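SusD superfamily protein (Bacteroides thetaiotaomicron, PDB 3MCX) is of unknown function but, as an outer-membrane member of the SusD family that binds zinc, probably helps capture glycans at the cell surface. Local coordinates at residues I353-E358 against K412-E417; N44-G49 against G275-Y280. All coordinates share one frame; numbering follows the deposited sequence.

Interaction 1. Residues I353-E358 against K412-E417; sequences IIRLSE and KELVGE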
loop_
_atom_site.group_PDB
_atom_site.type_symbol
_atom_site.label_atom_id
_atom_site.label_comp_id
_atom_site.label_asym_id
_atom_site.label_seq_id
_atom_site.Cartn_x
_atom_site.Cartn_y
_atom_site.Cartn_z
ATOM N N ILE A 353 -7.172 2.331 -0.744
ATOM C CA ILE A 353 -6.333 1.149 -0.673
ATOM C C ILE A 353 -5.857 0.704 -2.051
ATOM O O ILE A 353 -4.702 0.331 -2.209
ATOM C CB ILE A 353 -7.084 0.003 0.054
ATOM C CG1 ILE A 353 -7.580 0.430 1.430
ATOM C CG2 ILE A 353 -6.198 -1.291 0.129
ATOM C CD1 ILE A 353 -6.500 0.879 2.405
ATOM N N ILE A 354 -6.737 0.749 -3.054
ATOM C CA ILE A 354 -6.337 0.453 -4.428
ATOM C C ILE A 354 -7.272 1.185 -5.387
ATOM O O ILE A 354 -8.466 1.315 -5.137
ATOM C CB ILE A 354 -6.271 -1.084 -4.694
ATOM C CG1 ILE A 354 -5.694 -1.396 -6.072
ATOM C CG2 ILE A 354 -7.637 -1.725 -4.502
ATOM C CD1 ILE A 354 -5.109 -2.817 -6.183
ATOM N N ARG A 355 -6.704 1.700 -6.468
ATOM C CA ARG A 355 -7.474 2.412 -7.473
ATOM C C ARG A 355 -7.110 1.980 -8.900
ATOM O O ARG A 355 -6.123 1.287 -9.155
ATOM C CB ARG A 355 -7.346 3.920 -7.297
ATOM C CG ARG A 355 -5.997 4.479 -7.550
ATOM C CD ARG A 355 -6.002 5.989 -7.307
ATOM N NE ARG A 355 -4.656 6.570 -7.393
ATOM C CZ ARG A 355 -4.058 7.084 -8.478
ATOM N NH1 ARG A 355 -4.704 7.274 -9.625
ATOM N NH2 ARG A 355 -2.807 7.492 -8.390
ATOM N N LEU A 356 -7.962 2.392 -9.824
ATOM C CA LEU A 356 -7.920 1.870 -11.170
ATOM C C LEU A 356 -6.571 2.120 -11.863
ATOM O O LEU A 356 -6.145 1.281 -12.646
ATOM C CB LEU A 356 -9.080 2.454 -11.970
ATOM C CG LEU A 356 -9.454 1.795 -13.289
ATOM C CD1 LEU A 356 -9.791 0.296 -13.097
ATOM C CD2 LEU A 356 -10.580 2.547 -14.006
ATOM N N SER A 357 -5.925 3.273 -11.653
ATOM C CA SER A 357 -4.636 3.510 -12.336
ATOM C C SER A 357 -3.628 2.392 -12.017
ATOM O O SER A 357 -2.860 1.974 -12.910
ATOM C CB SER A 357 -3.999 4.857 -11.971
ATOM O OG SER A 357 -4.646 5.947 -12.598
ATOM N N GLU A 358 -3.623 1.904 -10.769
ATOM C CA GLU A 358 -2.677 0.842 -10.408
ATOM C C GLU A 358 -2.997 -0.412 -11.201
ATOM O O GLU A 358 -2.091 -1.136 -11.615
ATOM C CB GLU A 358 -2.679 0.525 -8.910
ATOM C CG GLU A 358 -1.743 -0.612 -8.573
ATOM C CD GLU A 358 -1.784 -1.053 -7.129
ATOM O OE1 GLU A 358 -2.238 -0.267 -6.290
ATOM O OE2 GLU A 358 -1.387 -2.198 -6.838
ATOM N N LYS A 412 5.625 8.012 -10.889
ATOM C CA LYS A 412 4.925 9.291 -11.039
ATOM C C LYS A 412 3.458 9.167 -10.542
ATOM O O LYS A 412 2.952 10.037 -9.856
ATOM C CB LYS A 412 4.919 9.753 -12.485
ATOM C CG LYS A 412 6.291 10.137 -13.042
ATOM C CD LYS A 412 6.224 10.460 -14.521
ATOM C CE LYS A 412 7.599 10.602 -15.142
ATOM N NZ LYS A 412 7.528 11.135 -16.543
ATOM N N GLU A 413 2.782 8.086 -10.900
ATOM C CA GLU A 413 1.365 7.932 -10.662
ATOM C C GLU A 413 1.046 7.564 -9.227
ATOM O O GLU A 413 0.052 8.025 -8.684
ATOM C CB GLU A 413 0.769 6.866 -11.606
ATOM C CG GLU A 413 -0.760 6.761 -11.521
ATOM C CD GLU A 413 -1.449 8.099 -11.797
ATOM O OE1 GLU A 413 -1.008 8.796 -12.734
ATOM O OE2 GLU A 413 -2.437 8.457 -11.095
ATOM N N LEU A 414 1.867 6.717 -8.622
ATOM C CA LEU A 414 1.520 6.065 -7.354
ATOM C C LEU A 414 2.327 6.566 -6.163
ATOM O O LEU A 414 2.253 6.012 -5.077
ATOM C CB LEU A 414 1.684 4.546 -7.496
ATOM C CG LEU A 414 0.800 3.909 -8.591
ATOM C CD1 LEU A 414 1.097 2.425 -8.760
ATOM C CD2 LEU A 414 -0.681 4.124 -8.266
ATOM N N VAL A 415 3.065 7.656 -6.370
ATOM C CA VAL A 415 3.812 8.269 -5.269
ATOM C C VAL A 415 2.876 8.528 -4.083
ATOM O O VAL A 415 1.796 9.056 -4.241
ATOM C CB VAL A 415 4.509 9.587 -5.718
ATOM C CG1 VAL A 415 3.489 10.679 -6.144
ATOM C CG2 VAL A 415 5.446 10.092 -4.608
ATOM N N GLY A 416 3.272 8.110 -2.897
ATOM C CA GLY A 416 2.447 8.353 -1.708
ATOM C C GLY A 416 1.404 7.284 -1.424
ATOM O O GLY A 416 0.743 7.335 -0.399
ATOM N N GLU A 417 1.296 6.280 -2.282
ATOM C CA GLU A 417 0.243 5.277 -2.182
ATOM C C GLU A 417 0.733 3.877 -1.773
ATOM O O GLU A 417 -0.034 2.893 -1.810
ATOM C CB GLU A 417 -0.608 5.285 -3.465
ATOM C CG GLU A 417 -1.341 6.614 -3.642
ATOM C CD GLU A 417 -2.109 6.701 -4.946
ATOM O OE1 GLU A 417 -3.230 6.171 -5.022
ATOM O OE2 GLU A 417 -1.551 7.266 -5.889
#
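Arg355 spans the gap to the 412-417 segment and is held by two carboxylates at different edges of its guanidinium. Glu417 takes the side-on grip: NE of Arg355 meets OE1 of Glu417 at 2.8 Å and NH2 meets OE2 at 2.8 Å, the latter bond almost straight (176°). Both oxygens use their syn lone pairs, and the two flat groups are nearly coplanar. Glu413 binds the far end with one atom, OE2, which accepts from NH1 and NH2 of Arg355, each at 2.9 Å; this oxygen is met on its anti side, tilted out of the carboxylate plane, the two planes being 65° apart. A bend at chi2 (56°) of Glu413, about CB-CG, turns its carboxylate toward Arg355. Tyr244 gives OE2 a third donor, while Arg309 and Arg388 hold OE1. NH1 of Arg355 also pairs with Glu255, which binds the Ser357 hydroxyl too, and Lys337 reinforces Glu417 OE2. A methionine in place of Arg355 would probably leave Glu413, Glu417 and Glu255 without the cation they share. Beside the salt bridges, CD1 of Leu414 lies 4.2 Å from CG of Glu358, whose carboxylate pairs with Arg210 of helix 201-214. The buried network thus joins the junction of strand 351-355 with helix 356-370 to helix 403-414 and the type II turn from Leu414 to Glu417, while strand 256-260 pairs antiparallel with 351-355.

Interaction 2. Residues N44-G49 against G275-Y280; sequences NYWYYG and GAPMVY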
loop_
_atom_site.group_PDB
_atom_site.type_symbol
_atom_site.label_atom_id
_atom_site.label_comp_id
_atom_site.label_asym_id
_atom_site.label_seq_id
_atom_site.Cartn_x
_atom_site.Cartn_y
_atom_site.Cartn_z
ATOM N N ASN A 44 1.534 3.298 9.238
ATOM C CA ASN A 44 2.696 2.480 8.905
ATOM C C ASN A 44 2.579 1.743 7.565
ATOM O O ASN A 44 3.523 1.796 6.766
ATOM C CB ASN A 44 3.007 1.508 10.033
ATOM C CG ASN A 44 3.384 2.230 11.292
ATOM O OD1 ASN A 44 2.525 2.797 11.973
ATOM N ND2 ASN A 44 4.697 2.204 11.643
ATOM N N TYR A 45 1.441 1.105 7.292
ATOM C CA TYR A 45 1.299 0.346 6.041
ATOM C C TYR A 45 0.979 1.252 4.830
ATOM O O TYR A 45 0.944 0.779 3.681
ATOM C CB TYR A 45 0.292 -0.781 6.181
ATOM C CG TYR A 45 0.764 -1.910 7.081
ATOM C CD1 TYR A 45 0.637 -1.836 8.458
ATOM C CD2 TYR A 45 1.330 -3.048 6.539
ATOM C CE1 TYR A 45 1.051 -2.879 9.273
ATOM C CE2 TYR A 45 1.744 -4.098 7.363
ATOM C CZ TYR A 45 1.591 -4.001 8.708
ATOM O OH TYR A 45 1.984 -5.039 9.524
ATOM N N TRP A 46 0.681 2.516 5.105
ATOM C CA TRP A 46 0.446 3.501 4.054
ATOM C C TRP A 46 1.787 4.000 3.540
ATOM O O TRP A 46 2.082 3.891 2.341
ATOM C CB TRP A 46 -0.454 4.614 4.598
ATOM C CG TRP A 46 -0.997 5.566 3.583
ATOM C CD1 TRP A 46 -0.513 5.826 2.343
ATOM C CD2 TRP A 46 -2.120 6.439 3.788
ATOM N NE1 TRP A 46 -1.309 6.812 1.740
ATOM C CE2 TRP A 46 -2.283 7.200 2.626
ATOM C CE3 TRP A 46 -3.014 6.650 4.860
ATOM C CZ2 TRP A 46 -3.312 8.147 2.487
ATOM C CZ3 TRP A 46 -4.031 7.593 4.719
ATOM C CH2 TRP A 46 -4.167 8.330 3.550
ATOM N N TYR A 47 2.622 4.526 4.421
ATOM C CA TYR A 47 3.845 5.175 3.958
ATOM C C TYR A 47 5.082 4.302 3.900
ATOM O O TYR A 47 6.096 4.701 3.310
ATOM C CB TYR A 47 4.107 6.490 4.699
ATOM C CG TYR A 47 4.210 6.408 6.205
ATOM C CD1 TYR A 47 5.194 5.633 6.830
ATOM C CD2 TYR A 47 3.418 7.188 7.018
ATOM C CE1 TYR A 47 5.306 5.585 8.243
ATOM C CE2 TYR A 47 3.513 7.166 8.391
ATOM C CZ TYR A 47 4.459 6.353 9.003
ATOM O OH TYR A 47 4.557 6.326 10.391
ATOM N N TYR A 48 5.040 3.069 4.451
ATOM C CA TYR A 48 6.198 2.164 4.367
ATOM C C TYR A 48 6.703 1.982 2.945
ATOM O O TYR A 48 7.902 2.169 2.691
ATOM C CB TYR A 48 5.866 0.819 5.006
ATOM C CG TYR A 48 6.983 -0.212 4.951
ATOM C CD1 TYR A 48 8.046 -0.169 5.820
ATOM C CD2 TYR A 48 6.977 -1.228 3.988
ATOM C CE1 TYR A 48 9.051 -1.125 5.781
ATOM C CE2 TYR A 48 7.989 -2.178 3.932
ATOM C CZ TYR A 48 9.022 -2.105 4.830
ATOM O OH TYR A 48 10.031 -3.030 4.804
ATOM N N GLY A 49 5.803 1.716 2.020
ATOM C CA GLY A 49 6.178 1.422 0.647
ATOM C C GLY A 49 6.624 2.626 -0.148
ATOM O O GLY A 49 7.048 2.484 -1.293
ATOM N N GLY A 275 -1.204 9.840 11.436
ATOM C CA GLY A 275 -1.677 9.390 10.147
ATOM C C GLY A 275 -0.849 9.925 8.996
ATOM O O GLY A 275 -0.316 11.023 9.043
ATOM N N ALA A 276 -0.758 9.139 7.925
ATOM C CA ALA A 276 0.054 9.553 6.792
ATOM C C ALA A 276 -0.267 10.953 6.307
ATOM O O ALA A 276 0.650 11.680 5.968
ATOM C CB ALA A 276 0.017 8.520 5.629
ATOM N N PRO A 277 -1.552 11.322 6.193
ATOM C CA PRO A 277 -1.849 12.654 5.683
ATOM C C PRO A 277 -1.213 13.773 6.528
ATOM O O PRO A 277 -0.682 14.741 5.969
ATOM C CB PRO A 277 -3.376 12.688 5.652
ATOM C CG PRO A 277 -3.726 11.262 5.340
ATOM C CD PRO A 277 -2.753 10.463 6.219
HETATM N N MSE A 278 -1.220 13.650 7.855
HETATM C CA MSE A 278 -0.571 14.628 8.706
HETATM C C MSE A 278 0.949 14.524 8.616
HETATM O O MSE A 278 1.649 15.529 8.718
HETATM C CB MSE A 278 -1.046 14.515 10.161
HETATM C CG MSE A 278 -2.401 15.134 10.374
HETATM SE SE MSE A 278 -2.619 16.979 9.822
HETATM C CE MSE A 278 -1.154 17.726 10.780
ATOM N N VAL A 279 1.451 13.312 8.418
ATOM C CA VAL A 279 2.901 13.148 8.307
ATOM C C VAL A 279 3.429 13.712 6.976
ATOM O O VAL A 279 4.582 14.132 6.905
ATOM C CB VAL A 279 3.313 11.687 8.621
ATOM C CG1 VAL A 279 4.867 11.476 8.536
ATOM C CG2 VAL A 279 2.770 11.313 10.013
ATOM N N TYR A 280 2.565 13.814 5.975
ATOM C CA TYR A 280 2.896 14.523 4.724
ATOM C C TYR A 280 2.571 16.018 4.783
ATOM O O TYR A 280 2.874 16.746 3.840
ATOM C CB TYR A 280 2.055 13.931 3.554
ATOM C CG TYR A 280 2.602 12.677 2.913
ATOM C CD1 TYR A 280 3.743 12.727 2.111
ATOM C CD2 TYR A 280 1.957 11.445 3.068
ATOM C CE1 TYR A 280 4.264 11.588 1.497
ATOM C CE2 TYR A 280 2.476 10.299 2.466
ATOM C CZ TYR A 280 3.624 10.377 1.698
ATOM O OH TYR A 280 4.138 9.228 1.146
#
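Trp46 lays one face of its indole against the methyl group of Ala276, a CH-pi contact in which CB of Ala276 stands 3.8 Å from the centroid of the five-membered ring and 26° off its normal. This is buried packing in a SusD-family fold, joining helix 44-51 to the short helix 276-279 across 225 intervening residues. The methyl is offset toward the rim of the indole, nearest CD2 of Trp46, at 3.5 Å, with CE3 and CG next. Farther out on the six-membered ring, the pyrrolidine of Pro277 meets the outer carbons: CG of Pro277 lies 3.5 Å from CH2 of Trp46, and CD sits beside CZ3. Two consecutive residues of the short helix therefore follow the long axis of one indole. The side chain reaches them because CG of Trp46 stands anti to its own nitrogen (chi1 -169°), which carries the ring system out from the helix toward 275-280.

Tyr47 takes another course. Its CG is tucked between the backbone N and the carbonyl carbon (chi1 57°), and its ring offers Ala276 an edge, with CD2 of Tyr47 3.9 Å from CB of Ala276. That single methyl is consequently wedged between an aromatic face and an aromatic edge. Phe338 packs edge-to-face with Trp46, and Pro346 adjoins Pro277. A backbone hydrogen bond between Ala276 and Gly42 ties the start of the short helix to the chain just ahead of helix 44-51. Across the contact there are no hydrogen bonds, and its polar fringe is slight: the hydroxyl OH of Tyr280 comes only to 4.5 Å from CB of Tyr47.

How the interactions relate
Interactions 1 and 2 lie in the interior, their centres about 14 Å apart, and meet at the turn of 412-417. The carbonyl O of Gly416 lies 3.0 Å from NE1 of Trp46 and accepts a weak hydrogen bond from it, while CA of Gly416 packs 3.4 Å from OH of Tyr280. One short turn therefore presents a carboxylate to the charged network of interaction 1 and its backbone to the aromatic packing of interaction 2. Neither contact is a zinc site; the side chain of Ser357 in interaction 1 is about 12 Å from a bound zinc ion and about 8 Å from the side chain of Asp383, a zinc-binding residue whose ion is not bound to this chain here, and interaction 2 lies away from the zinc-binding residues.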